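PDB 3QV2: 5-cytosine DNA methyltransferase from Entamoeba histolytica, which probably transfers a methyl group from S-adenosyl-L-methionine to carbon 5 of cytosine in tRNA or DNA, as a Dnmt2-type methyltransferase. Local coordinates for residues Lys9-Gly19 with Ile34-Asp42; Gly22-Ile32 with Cys311-Phe322. One frame throughout, in Å; residues are numbered along the deposited sequence.

Contact 1 (Lys9-Gly19 with Ile34-Asp42). With SAH (S-adenosyl-L-homocysteine), chain B; SO4 (sulfate ion), chain D.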
loop_
_atom_site.group_PDB
_atom_site.type_symbol
_atom_site.label_atom_id
_atom_site.label_comp_id
_atom_site.label_asym_id
_atom_site.label_seq_id
_atom_site.Cartn_x
_atom_site.Cartn_y
_atom_site.Cartn_z
ATOM N N LYS A 9 -13.388 -11.951 -21.668
ATOM C CA LYS A 9 -11.969 -11.745 -21.412
ATOM C C LYS A 9 -11.661 -11.947 -19.934
ATOM O O LYS A 9 -12.532 -11.773 -19.081
ATOM C CB LYS A 9 -11.518 -10.357 -21.870
ATOM C CG LYS A 9 -10.039 -10.293 -22.205
ATOM C CD LYS A 9 -9.713 -11.232 -23.359
ATOM C CE LYS A 9 -8.285 -11.738 -23.286
ATOM N NZ LYS A 9 -8.060 -12.535 -22.047
ATOM N N GLN A 10 -10.421 -12.312 -19.634
ATOM C CA GLN A 10 -10.049 -12.666 -18.271
ATOM C C GLN A 10 -8.823 -11.900 -17.785
ATOM O O GLN A 10 -7.973 -11.491 -18.580
ATOM C CB GLN A 10 -9.806 -14.174 -18.171
ATOM C CG GLN A 10 -9.645 -14.692 -16.754
ATOM C CD GLN A 10 -9.520 -16.202 -16.703
ATOM O OE1 GLN A 10 -9.322 -16.785 -15.638
ATOM N NE2 GLN A 10 -9.635 -16.843 -17.861
ATOM N N VAL A 11 -8.743 -11.705 -16.474
ATOM C CA VAL A 11 -7.602 -11.037 -15.863
ATOM C C VAL A 11 -6.846 -11.992 -14.947
ATOM O O VAL A 11 -7.322 -12.337 -13.866
ATOM C CB VAL A 11 -8.036 -9.798 -15.055
ATOM C CG1 VAL A 11 -6.845 -9.200 -14.320
ATOM C CG2 VAL A 11 -8.675 -8.767 -15.969
ATOM N N ASN A 12 -5.671 -12.422 -15.391
ATOM C CA ASN A 12 -4.832 -13.317 -14.605
ATOM C C ASN A 12 -3.597 -12.584 -14.097
ATOM O O ASN A 12 -2.720 -12.212 -14.876
ATOM C CB ASN A 12 -4.436 -14.537 -15.434
ATOM C CG ASN A 12 -5.636 -15.252 -16.025
ATOM O OD1 ASN A 12 -5.744 -15.411 -17.240
ATOM N ND2 ASN A 12 -6.552 -15.678 -15.163
ATOM N N VAL A 13 -3.533 -12.381 -12.784
ATOM C CA VAL A 13 -2.535 -11.494 -12.197
ATOM C C VAL A 13 -1.421 -12.223 -11.455
ATOM O O VAL A 13 -1.677 -13.137 -10.671
ATOM C CB VAL A 13 -3.190 -10.503 -11.209
ATOM C CG1 VAL A 13 -2.168 -9.488 -10.721
ATOM C CG2 VAL A 13 -4.374 -9.803 -11.857
ATOM N N ILE A 14 -0.184 -11.806 -11.706
ATOM C CA ILE A 14 0.932 -12.198 -10.859
ATOM C C ILE A 14 1.164 -11.086 -9.842
ATOM O O ILE A 14 1.593 -9.989 -10.196
ATOM C CB ILE A 14 2.225 -12.420 -11.660
ATOM C CG1 ILE A 14 1.996 -13.406 -12.806
ATOM C CG2 ILE A 14 3.332 -12.917 -10.742
ATOM C CD1 ILE A 14 3.243 -13.701 -13.614
ATOM N N GLU A 15 0.869 -11.371 -8.578
ATOM C CA GLU A 15 0.950 -10.364 -7.526
ATOM C C GLU A 15 2.340 -10.332 -6.896
ATOM O O GLU A 15 2.567 -10.920 -5.838
ATOM C CB GLU A 15 -0.119 -10.634 -6.464
ATOM C CG GLU A 15 -0.423 -9.466 -5.540
ATOM C CD GLU A 15 -1.644 -9.721 -4.672
ATOM O OE1 GLU A 15 -1.995 -8.839 -3.863
ATOM O OE2 GLU A 15 -2.253 -10.804 -4.800
ATOM N N PHE A 16 3.268 -9.647 -7.553
ATOM C CA PHE A 16 4.633 -9.535 -7.055
ATOM C C PHE A 16 4.685 -8.717 -5.769
ATOM O O PHE A 16 3.969 -7.724 -5.628
ATOM C CB PHE A 16 5.542 -8.903 -8.109
ATOM C CG PHE A 16 5.697 -9.728 -9.357
ATOM C CD1 PHE A 16 6.437 -10.898 -9.341
ATOM C CD2 PHE A 16 5.120 -9.324 -10.550
ATOM C CE1 PHE A 16 6.589 -11.654 -10.486
ATOM C CE2 PHE A 16 5.271 -10.076 -11.700
ATOM C CZ PHE A 16 6.007 -11.243 -11.669
ATOM N N PHE A 17 5.542 -9.131 -4.840
ATOM C CA PHE A 17 5.656 -8.472 -3.544
ATOM C C PHE A 17 4.270 -8.330 -2.927
ATOM O O PHE A 17 3.893 -7.260 -2.451
ATOM C CB PHE A 17 6.320 -7.100 -3.694
ATOM C CG PHE A 17 7.473 -7.089 -4.659
ATOM C CD1 PHE A 17 8.726 -7.537 -4.272
ATOM C CD2 PHE A 17 7.302 -6.633 -5.956
ATOM C CE1 PHE A 17 9.787 -7.531 -5.162
ATOM C CE2 PHE A 17 8.357 -6.625 -6.850
ATOM C CZ PHE A 17 9.600 -7.074 -6.452
ATOM N N SER A 18 3.523 -9.430 -2.935
ATOM C CA SER A 18 2.110 -9.431 -2.560
ATOM C C SER A 18 1.809 -8.883 -1.166
ATOM O O SER A 18 0.736 -8.327 -0.937
ATOM C CB SER A 18 1.524 -10.839 -2.707
ATOM O OG SER A 18 2.363 -11.806 -2.100
ATOM N N GLY A 19 2.747 -9.041 -0.239
ATOM C CA GLY A 19 2.538 -8.578 1.123
ATOM C C GLY A 19 1.294 -9.183 1.746
ATOM O O GLY A 19 1.191 -10.403 1.875
ATOM N N ILE A 34 -14.555 -7.832 -13.505
ATOM C CA ILE A 34 -14.128 -9.012 -14.242
ATOM C C ILE A 34 -13.508 -9.984 -13.249
ATOM O O ILE A 34 -12.587 -9.623 -12.520
ATOM C CB ILE A 34 -13.095 -8.684 -15.337
ATOM C CG1 ILE A 34 -13.772 -8.038 -16.545
ATOM C CG2 ILE A 34 -12.372 -9.945 -15.777
ATOM C CD1 ILE A 34 -13.892 -6.538 -16.450
ATOM N N ASN A 35 -14.024 -11.207 -13.200
ATOM C CA ASN A 35 -13.453 -12.214 -12.313
ATOM C C ASN A 35 -11.988 -12.452 -12.655
ATOM O O ASN A 35 -11.627 -12.576 -13.826
ATOM C CB ASN A 35 -14.251 -13.516 -12.373
ATOM C CG ASN A 35 -15.655 -13.361 -11.818
ATOM O OD1 ASN A 35 -16.601 -13.089 -12.557
ATOM N ND2 ASN A 35 -15.795 -13.529 -10.508
ATOM N N ALA A 36 -11.143 -12.501 -11.632
ATOM C CA ALA A 36 -9.706 -12.613 -11.846
ATOM C C ALA A 36 -9.061 -13.675 -10.961
ATOM O O ALA A 36 -9.643 -14.112 -9.968
ATOM C CB ALA A 36 -9.035 -11.262 -11.626
ATOM N N THR A 37 -7.858 -14.092 -11.343
ATOM C CA THR A 37 -7.061 -15.009 -10.539
ATOM C C THR A 37 -5.780 -14.310 -10.104
ATOM O O THR A 37 -5.281 -13.426 -10.800
ATOM C CB THR A 37 -6.691 -16.281 -11.323
ATOM O OG1 THR A 37 -5.874 -15.931 -12.447
ATOM C CG2 THR A 37 -7.946 -16.993 -11.810
ATOM N N PHE A 38 -5.248 -14.708 -8.954
ATOM C CA PHE A 38 -4.049 -14.078 -8.415
ATOM C C PHE A 38 -2.993 -15.101 -8.002
ATOM O O PHE A 38 -3.298 -16.086 -7.331
ATOM C CB PHE A 38 -4.406 -13.190 -7.219
ATOM C CG PHE A 38 -5.281 -12.017 -7.570
ATOM C CD1 PHE A 38 -4.724 -10.785 -7.871
ATOM C CD2 PHE A 38 -6.661 -12.144 -7.592
ATOM C CE1 PHE A 38 -5.526 -9.705 -8.193
ATOM C CE2 PHE A 38 -7.468 -11.069 -7.913
ATOM C CZ PHE A 38 -6.900 -9.848 -8.213
ATOM N N ILE A 39 -1.752 -14.863 -8.417
ATOM C CA ILE A 39 -0.621 -15.683 -7.992
ATOM C C ILE A 39 0.404 -14.811 -7.276
ATOM O O ILE A 39 1.238 -14.169 -7.913
ATOM C CB ILE A 39 0.060 -16.403 -9.173
ATOM C CG1 ILE A 39 -0.891 -17.425 -9.803
ATOM C CG2 ILE A 39 1.325 -17.102 -8.708
ATOM C CD1 ILE A 39 -1.958 -16.816 -10.686
ATOM N N PRO A 40 0.335 -14.784 -5.939
ATOM C CA PRO A 40 1.167 -13.926 -5.090
ATOM C C PRO A 40 2.584 -14.458 -4.897
ATOM O O PRO A 40 2.772 -15.657 -4.692
ATOM C CB PRO A 40 0.419 -13.945 -3.755
ATOM C CG PRO A 40 -0.246 -15.271 -3.729
ATOM C CD PRO A 40 -0.624 -15.577 -5.152
ATOM N N PHE A 41 3.566 -13.563 -4.969
ATOM C CA PHE A 41 4.957 -13.900 -4.688
ATOM C C PHE A 41 5.491 -13.001 -3.578
ATOM O O PHE A 41 5.428 -11.775 -3.680
ATOM C CB PHE A 41 5.824 -13.724 -5.940
ATOM C CG PHE A 41 5.721 -14.857 -6.922
ATOM C CD1 PHE A 41 6.709 -15.826 -6.988
ATOM C CD2 PHE A 41 4.645 -14.946 -7.788
ATOM C CE1 PHE A 41 6.621 -16.865 -7.895
ATOM C CE2 PHE A 41 4.550 -15.983 -8.695
ATOM C CZ PHE A 41 5.540 -16.944 -8.749
ATOM N N ASP A 42 6.014 -13.610 -2.519
ATOM C CA ASP A 42 6.624 -12.857 -1.430
ATOM C C ASP A 42 7.387 -13.793 -0.495
ATOM O O ASP A 42 6.965 -14.925 -0.257
ATOM C CB ASP A 42 5.566 -12.063 -0.660
ATOM C CG ASP A 42 6.162 -10.915 0.136
ATOM O OD1 ASP A 42 7.156 -11.141 0.855
ATOM O OD2 ASP A 42 5.639 -9.785 0.033
HETATM N N SAH B . 1.680 -4.056 -1.297
HETATM C CA SAH B . 1.778 -5.138 -0.336
HETATM C CB SAH B . 3.104 -5.084 0.411
HETATM C CG SAH B . 4.302 -4.474 -0.274
HETATM S SD SAH B . 5.828 -4.350 0.681
HETATM C C SAH B . 0.609 -5.068 0.614
HETATM O O SAH B . 0.723 -5.527 1.786
HETATM O OXT SAH B . -0.495 -4.550 0.231
HETATM C "C5'" SAH B . 7.143 -5.155 -0.207
HETATM C "C4'" SAH B . 7.224 -6.636 -0.152
HETATM O "O4'" SAH B . 8.136 -7.063 -1.103
HETATM C "C3'" SAH B . 7.731 -7.053 1.157
HETATM O "O3'" SAH B . 6.732 -7.711 1.859
HETATM C "C2'" SAH B . 8.839 -7.943 0.921
HETATM O "O2'" SAH B . 8.677 -9.106 1.655
HETATM C "C1'" SAH B . 8.790 -8.231 -0.515
HETATM N N9 SAH B . 10.092 -8.526 -1.041
HETATM C C8 SAH B . 11.255 -7.876 -0.896
HETATM N N7 SAH B . 12.182 -8.557 -1.590
HETATM C C5 SAH B . 11.590 -9.632 -2.164
HETATM C C6 SAH B . 12.060 -10.664 -2.979
HETATM N N6 SAH B . 13.447 -10.724 -3.368
HETATM N N1 SAH B . 11.186 -11.601 -3.389
HETATM C C2 SAH B . 9.893 -11.567 -3.039
HETATM N N3 SAH B . 9.421 -10.587 -2.260
HETATM C C4 SAH B . 10.241 -9.618 -1.814
HETATM S S SO4 D . -4.719 -13.623 -22.497
HETATM O O1 SO4 D . -3.761 -14.157 -21.533
HETATM O O2 SO4 D . -4.985 -12.216 -22.214
HETATM O O3 SO4 D . -4.159 -13.749 -23.841
HETATM O O4 SO4 D . -5.966 -14.377 -22.405
#
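Val13 and Phe38 meet side by side on neighbouring parallel strands, 11-16 and 36-41. Val13 CB lies 3.7 Å from Phe38 CD1, with Val13 CG2 beside CE1. These are the two strands of the first beta-alpha-beta unit of the Rossmann-like SAM-binding fold. Backbone bonds run between them from Val11 to Phe41, among them Val13 N to Thr37 O at 2.8 Å. On the same face as Val13 and Phe38, Glu15 reaches past the Phe38 ring with its OE2, which is hydrogen-bonded to Tyr51. Glu15 OE1 takes the backbone N-H of Arg24, so both carboxylate oxygens are satisfied.

On the other face Asn12 lies alongside Thr37. Its ND2 gives one hydrogen bond to Thr37 OG1 (2.8 Å) and one to Gln10 OE1 (3.0 Å), so both N-H groups of ND2 are used. The Gln10 bond lies in the Asn12 amide plane, but the N-H comes down on OE1 from above the Gln10 carbonyl plane, well off the C=O direction.

At the C-terminal ends the strands open into the cofactor site. Asp42 can be followed outward. Its CB packs 3.5 Å from Ser18 OG. CG stands anti to the backbone N (chi1 -160°), which carries the carboxylate to the ribose of S-adenosyl-L-homocysteine. OD1 accepts SAH O2' at 2.7 Å and also the N-H of Asn44. OD2 accepts SAH O3' at 3.0 Å and, on its anti side, Gly19 N at 3.0 Å.

Contact 2 (Gly22-Ile32 with Cys311-Phe322). With SAH (S-adenosyl-L-homocysteine), chain B.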
loop_
_atom_site.group_PDB
_atom_site.type_symbol
_atom_site.label_atom_id
_atom_site.label_comp_id
_atom_site.label_asym_id
_atom_site.label_seq_id
_atom_site.Cartn_x
_atom_site.Cartn_y
_atom_site.Cartn_z
ATOM N N GLY A 22 -2.774 -6.175 -0.651
ATOM C CA GLY A 22 -3.354 -4.864 -0.876
ATOM C C GLY A 22 -3.765 -4.650 -2.320
ATOM O O GLY A 22 -4.837 -4.111 -2.598
ATOM N N LEU A 23 -2.909 -5.072 -3.246
ATOM C CA LEU A 23 -3.186 -4.914 -4.670
ATOM C C LEU A 23 -4.379 -5.761 -5.098
ATOM O O LEU A 23 -5.218 -5.317 -5.882
ATOM C CB LEU A 23 -1.956 -5.273 -5.502
ATOM C CG LEU A 23 -0.692 -4.476 -5.182
ATOM C CD1 LEU A 23 0.468 -4.945 -6.041
ATOM C CD2 LEU A 23 -0.940 -2.992 -5.372
ATOM N N ARG A 24 -4.447 -6.984 -4.582
ATOM C CA ARG A 24 -5.580 -7.861 -4.850
ATOM C C ARG A 24 -6.865 -7.257 -4.294
ATOM O O ARG A 24 -7.876 -7.169 -4.993
ATOM C CB ARG A 24 -5.338 -9.244 -4.245
ATOM C CG ARG A 24 -6.497 -10.212 -4.414
ATOM C CD ARG A 24 -6.085 -11.633 -4.064
ATOM N NE ARG A 24 -7.198 -12.571 -4.195
ATOM C CZ ARG A 24 -7.065 -13.894 -4.195
ATOM N NH1 ARG A 24 -5.865 -14.443 -4.081
ATOM N NH2 ARG A 24 -8.134 -14.668 -4.319
ATOM N N SER A 25 -6.816 -6.838 -3.032
ATOM C CA SER A 25 -7.963 -6.223 -2.375
ATOM C C SER A 25 -8.491 -5.040 -3.176
ATOM O O SER A 25 -9.698 -4.891 -3.360
ATOM C CB SER A 25 -7.583 -5.763 -0.967
ATOM O OG SER A 25 -7.169 -6.856 -0.168
ATOM N N SER A 26 -7.576 -4.198 -3.647
ATOM C CA SER A 26 -7.943 -3.030 -4.436
ATOM C C SER A 26 -8.744 -3.418 -5.674
ATOM O O SER A 26 -9.771 -2.810 -5.975
ATOM C CB SER A 26 -6.693 -2.251 -4.846
ATOM O OG SER A 26 -5.984 -1.799 -3.708
ATOM N N TYR A 27 -8.264 -4.429 -6.391
ATOM C CA TYR A 27 -8.947 -4.908 -7.587
ATOM C C TYR A 27 -10.327 -5.456 -7.249
ATOM O O TYR A 27 -11.306 -5.165 -7.935
ATOM C CB TYR A 27 -8.119 -5.989 -8.288
ATOM C CG TYR A 27 -8.760 -6.517 -9.554
ATOM C CD1 TYR A 27 -8.501 -5.929 -10.784
ATOM C CD2 TYR A 27 -9.629 -7.602 -9.517
ATOM C CE1 TYR A 27 -9.087 -6.405 -11.944
ATOM C CE2 TYR A 27 -10.221 -8.084 -10.670
ATOM C CZ TYR A 27 -9.945 -7.483 -11.880
ATOM O OH TYR A 27 -10.528 -7.957 -13.032
ATOM N N GLU A 28 -10.400 -6.251 -6.188
ATOM C CA GLU A 28 -11.644 -6.917 -5.816
ATOM C C GLU A 28 -12.728 -5.947 -5.350
ATOM O O GLU A 28 -13.918 -6.220 -5.509
ATOM C CB GLU A 28 -11.385 -7.990 -4.752
ATOM C CG GLU A 28 -10.571 -9.176 -5.252
ATOM C CD GLU A 28 -10.408 -10.259 -4.203
ATOM O OE1 GLU A 28 -10.823 -10.033 -3.047
ATOM O OE2 GLU A 28 -9.867 -11.336 -4.535
ATOM N N ARG A 29 -12.323 -4.817 -4.778
ATOM C CA ARG A 29 -13.294 -3.833 -4.303
ATOM C C ARG A 29 -13.654 -2.831 -5.396
ATOM O O ARG A 29 -14.633 -2.095 -5.274
ATOM C CB ARG A 29 -12.783 -3.100 -3.057
ATOM C CG ARG A 29 -11.675 -2.095 -3.326
ATOM C CD ARG A 29 -11.492 -1.137 -2.155
ATOM N NE ARG A 29 -12.687 -0.326 -1.934
ATOM C CZ ARG A 29 -13.294 -0.185 -0.761
ATOM N NH1 ARG A 29 -12.817 -0.794 0.316
ATOM N NH2 ARG A 29 -14.379 0.571 -0.662
ATOM N N SER A 30 -12.863 -2.807 -6.464
ATOM C CA SER A 30 -13.113 -1.891 -7.572
ATOM C C SER A 30 -14.348 -2.310 -8.366
ATOM O O SER A 30 -14.936 -3.360 -8.108
ATOM C CB SER A 30 -11.898 -1.812 -8.497
ATOM O OG SER A 30 -11.793 -2.969 -9.306
ATOM N N SER A 31 -14.734 -1.487 -9.335
ATOM C CA SER A 31 -15.922 -1.756 -10.136
ATOM C C SER A 31 -15.577 -2.427 -11.464
ATOM O O SER A 31 -16.425 -2.534 -12.352
ATOM C CB SER A 31 -16.698 -0.465 -10.394
ATOM O OG SER A 31 -15.943 0.429 -11.191
ATOM N N ILE A 32 -14.334 -2.873 -11.595
ATOM C CA ILE A 32 -13.893 -3.554 -12.805
ATOM C C ILE A 32 -14.809 -4.739 -13.112
ATOM O O ILE A 32 -15.179 -4.974 -14.261
ATOM C CB ILE A 32 -12.430 -4.019 -12.680
ATOM C CG1 ILE A 32 -11.508 -2.815 -12.481
ATOM C CG2 ILE A 32 -12.014 -4.818 -13.902
ATOM C CD1 ILE A 32 -10.040 -3.166 -12.423
ATOM N N CYS A 311 -6.170 0.801 -0.512
ATOM C CA CYS A 311 -7.024 0.098 -1.459
ATOM C C CYS A 311 -8.034 1.041 -2.100
ATOM O O CYS A 311 -8.407 0.867 -3.259
ATOM C CB CYS A 311 -7.745 -1.064 -0.775
ATOM S SG CYS A 311 -6.636 -2.294 -0.055
ATOM N N PHE A 312 -8.470 2.040 -1.339
ATOM C CA PHE A 312 -9.383 3.053 -1.857
ATOM C C PHE A 312 -8.833 3.696 -3.124
ATOM O O PHE A 312 -9.487 3.698 -4.165
ATOM C CB PHE A 312 -9.648 4.136 -0.806
ATOM C CG PHE A 312 -10.566 3.702 0.301
ATOM C CD1 PHE A 312 -11.910 3.472 0.053
ATOM C CD2 PHE A 312 -10.091 3.544 1.591
ATOM C CE1 PHE A 312 -12.760 3.078 1.070
ATOM C CE2 PHE A 312 -10.937 3.152 2.612
ATOM C CZ PHE A 312 -12.272 2.917 2.350
ATOM N N VAL A 313 -7.624 4.241 -3.024
ATOM C CA VAL A 313 -6.994 4.943 -4.136
ATOM C C VAL A 313 -6.694 4.013 -5.307
ATOM O O VAL A 313 -7.035 4.311 -6.454
ATOM C CB VAL A 313 -5.682 5.622 -3.696
ATOM C CG1 VAL A 313 -4.989 6.259 -4.887
ATOM C CG2 VAL A 313 -5.957 6.657 -2.615
ATOM N N ILE A 314 -6.054 2.887 -5.013
ATOM C CA ILE A 314 -5.650 1.946 -6.050
ATOM C C ILE A 314 -6.849 1.399 -6.820
ATOM O O ILE A 314 -6.756 1.134 -8.019
ATOM C CB ILE A 314 -4.831 0.780 -5.466
ATOM C CG1 ILE A 314 -3.558 1.307 -4.801
ATOM C CG2 ILE A 314 -4.483 -0.221 -6.553
ATOM C CD1 ILE A 314 -2.665 0.220 -4.246
ATOM N N ALA A 315 -7.973 1.235 -6.132
ATOM C CA ALA A 315 -9.189 0.745 -6.771
ATOM C C ALA A 315 -9.593 1.653 -7.924
ATOM O O ALA A 315 -9.924 1.183 -9.011
ATOM C CB ALA A 315 -10.318 0.634 -5.761
ATOM N N GLN A 316 -9.559 2.960 -7.683
ATOM C CA GLN A 316 -9.932 3.928 -8.708
ATOM C C GLN A 316 -8.929 3.959 -9.858
ATOM O O GLN A 316 -9.313 4.081 -11.021
ATOM C CB GLN A 316 -10.088 5.327 -8.107
ATOM C CG GLN A 316 -11.249 5.459 -7.140
ATOM C CD GLN A 316 -11.636 6.903 -6.891
ATOM O OE1 GLN A 316 -11.309 7.789 -7.680
ATOM N NE2 GLN A 316 -12.337 7.147 -5.790
ATOM N N LEU A 317 -7.647 3.846 -9.530
ATOM C CA LEU A 317 -6.596 3.897 -10.541
ATOM C C LEU A 317 -6.584 2.642 -11.410
ATOM O O LEU A 317 -6.278 2.706 -12.600
ATOM C CB LEU A 317 -5.230 4.111 -9.885
ATOM C CG LEU A 317 -5.114 5.396 -9.061
ATOM C CD1 LEU A 317 -3.723 5.533 -8.475
ATOM C CD2 LEU A 317 -5.461 6.607 -9.916
ATOM N N MET A 318 -6.917 1.504 -10.812
ATOM C CA MET A 318 -6.996 0.254 -11.557
ATOM C C MET A 318 -8.159 0.287 -12.541
ATOM O O MET A 318 -8.040 -0.186 -13.671
ATOM C CB MET A 318 -7.137 -0.937 -10.610
ATOM C CG MET A 318 -5.858 -1.306 -9.874
ATOM S SD MET A 318 -6.052 -2.801 -8.887
ATOM C CE MET A 318 -4.361 -3.103 -8.379
ATOM N N GLU A 319 -9.281 0.849 -12.106
ATOM C CA GLU A 319 -10.445 0.999 -12.969
ATOM C C GLU A 319 -10.069 1.792 -14.217
ATOM O O GLU A 319 -10.597 1.551 -15.304
ATOM C CB GLU A 319 -11.586 1.686 -12.218
ATOM C CG GLU A 319 -12.158 0.855 -11.079
ATOM C CD GLU A 319 -13.031 1.666 -10.140
ATOM O OE1 GLU A 319 -13.172 2.887 -10.360
ATOM O OE2 GLU A 319 -13.572 1.080 -9.180
ATOM N N TYR A 320 -9.145 2.732 -14.054
ATOM C CA TYR A 320 -8.631 3.503 -15.178
ATOM C C TYR A 320 -7.719 2.640 -16.043
ATOM O O TYR A 320 -7.891 2.565 -17.260
ATOM C CB TYR A 320 -7.877 4.734 -14.676
ATOM C CG TYR A 320 -7.248 5.565 -15.770
ATOM C CD1 TYR A 320 -8.033 6.292 -16.655
ATOM C CD2 TYR A 320 -5.868 5.633 -15.910
ATOM C CE1 TYR A 320 -7.462 7.056 -17.655
ATOM C CE2 TYR A 320 -5.288 6.396 -16.906
ATOM C CZ TYR A 320 -6.090 7.105 -17.774
ATOM O OH TYR A 320 -5.515 7.867 -18.766
ATOM N N LEU A 321 -6.754 1.989 -15.400
ATOM C CA LEU A 321 -5.812 1.108 -16.084
ATOM C C LEU A 321 -6.508 0.075 -16.967
ATOM O O LEU A 321 -6.017 -0.263 -18.043
ATOM C CB LEU A 321 -4.926 0.392 -15.061
ATOM C CG LEU A 321 -4.016 -0.721 -15.589
ATOM C CD1 LEU A 321 -2.986 -0.166 -16.561
ATOM C CD2 LEU A 321 -3.333 -1.443 -14.439
ATOM N N PHE A 322 -7.651 -0.424 -16.507
ATOM C CA PHE A 322 -8.367 -1.482 -17.215
ATOM C C PHE A 322 -9.553 -0.973 -18.034
ATOM O O PHE A 322 -10.392 -1.762 -18.468
ATOM C CB PHE A 322 -8.856 -2.547 -16.230
ATOM C CG PHE A 322 -7.763 -3.411 -15.671
ATOM C CD1 PHE A 322 -7.360 -4.556 -16.338
ATOM C CD2 PHE A 322 -7.146 -3.089 -14.472
ATOM C CE1 PHE A 322 -6.359 -5.357 -15.827
ATOM C CE2 PHE A 322 -6.144 -3.889 -13.956
ATOM C CZ PHE A 322 -5.750 -5.024 -14.635
HETATM N N SAH B . 1.680 -4.056 -1.297
HETATM C CA SAH B . 1.778 -5.138 -0.336
HETATM C CB SAH B . 3.104 -5.084 0.411
HETATM C CG SAH B . 4.302 -4.474 -0.274
HETATM S SD SAH B . 5.828 -4.350 0.681
HETATM C C SAH B . 0.609 -5.068 0.614
HETATM O O SAH B . 0.723 -5.527 1.786
HETATM O OXT SAH B . -0.495 -4.550 0.231
HETATM C "C5'" SAH B . 7.143 -5.155 -0.207
HETATM C "C4'" SAH B . 7.224 -6.636 -0.152
HETATM O "O4'" SAH B . 8.136 -7.063 -1.103
HETATM C "C3'" SAH B . 7.731 -7.053 1.157
HETATM O "O3'" SAH B . 6.732 -7.711 1.859
HETATM C "C2'" SAH B . 8.839 -7.943 0.921
HETATM O "O2'" SAH B . 8.677 -9.106 1.655
HETATM C "C1'" SAH B . 8.790 -8.231 -0.515
HETATM N N9 SAH B . 10.092 -8.526 -1.041
HETATM C C8 SAH B . 11.255 -7.876 -0.896
HETATM N N7 SAH B . 12.182 -8.557 -1.590
HETATM C C5 SAH B . 11.590 -9.632 -2.164
HETATM C C6 SAH B . 12.060 -10.664 -2.979
HETATM N N6 SAH B . 13.447 -10.724 -3.368
HETATM N N1 SAH B . 11.186 -11.601 -3.389
HETATM C C2 SAH B . 9.893 -11.567 -3.039
HETATM N N3 SAH B . 9.421 -10.587 -2.260
HETATM C C4 SAH B . 10.241 -9.618 -1.814
#
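Tyr27 turns a ring edge to the face of Phe322 in a T-shaped pair, with centroids 5.8 Å apart and planes at 75°. Met318 SD also lies near the plane of the Tyr27 ring, at its edge. The Phe322 ring has Met318 O at its edge, in plane, and Ile32 CD1 approaches it obliquely, 3.5 Å from CD2. His125 stacks on the same phenylalanine. Phe312 CE1 and CD1 lie over one face of the Arg29 guanidinium, toward its rim, with Arg29 NH2 3.5 Å from Phe312 CE1 and the planes oblique. Arg29 NH1 is hydrogen-bonded to Gly284 O.

Between these groups helices 22-29 and 311-321 cross at -63°, their axes 7.9 Å apart at the closest. The packing is knobs-into-holes: Ser26 sits among Cys311, Ile314, Ala315 and Met318, and Cys311 among Gly22, Ser25, Ser26 and Arg29. Both helices cover the same face of the sheet in the Rossmann-like methyltransferase core, the second supplied by the C-terminal end of the chain. Small residues let the backbones come near, and Ser26 CB is tight against Ile314 CG2. With OG beside its backbone N (chi1 -61°), the Ser26 hydroxyl turns back to its own helix and bonds Gly22 O at 2.8 Å. Gly22 N makes a weak hydrogen bond to SAH OXT. Beyond the first helix, Glu319 OE2 accepts Ser31 N at 2.8 Å, on the anti side.

In the fold
The two contacts have centres 12 Å apart and interlock along the chain. Strand 11-16 comes first, then helix 22-29, then strand 36-41, and helix 311-321 follows near the C-terminus. Contact 1 pairs the two strands at one side of the mixed six-stranded sheet, where 36-41 is outermost. Contact 2 packs the helix that connects them against the last helix, so the end of the chain closes on its beginning. The parts touch directly: Tyr27 OH reaches Ile34 O in a hydrogen bond of 2.7 Å, and Phe38 packs on Arg24. Both contacts reach S-adenosyl-L-homocysteine, contact 1 at its ribose and along its amino-acid part, and contact 2 at its carboxylate.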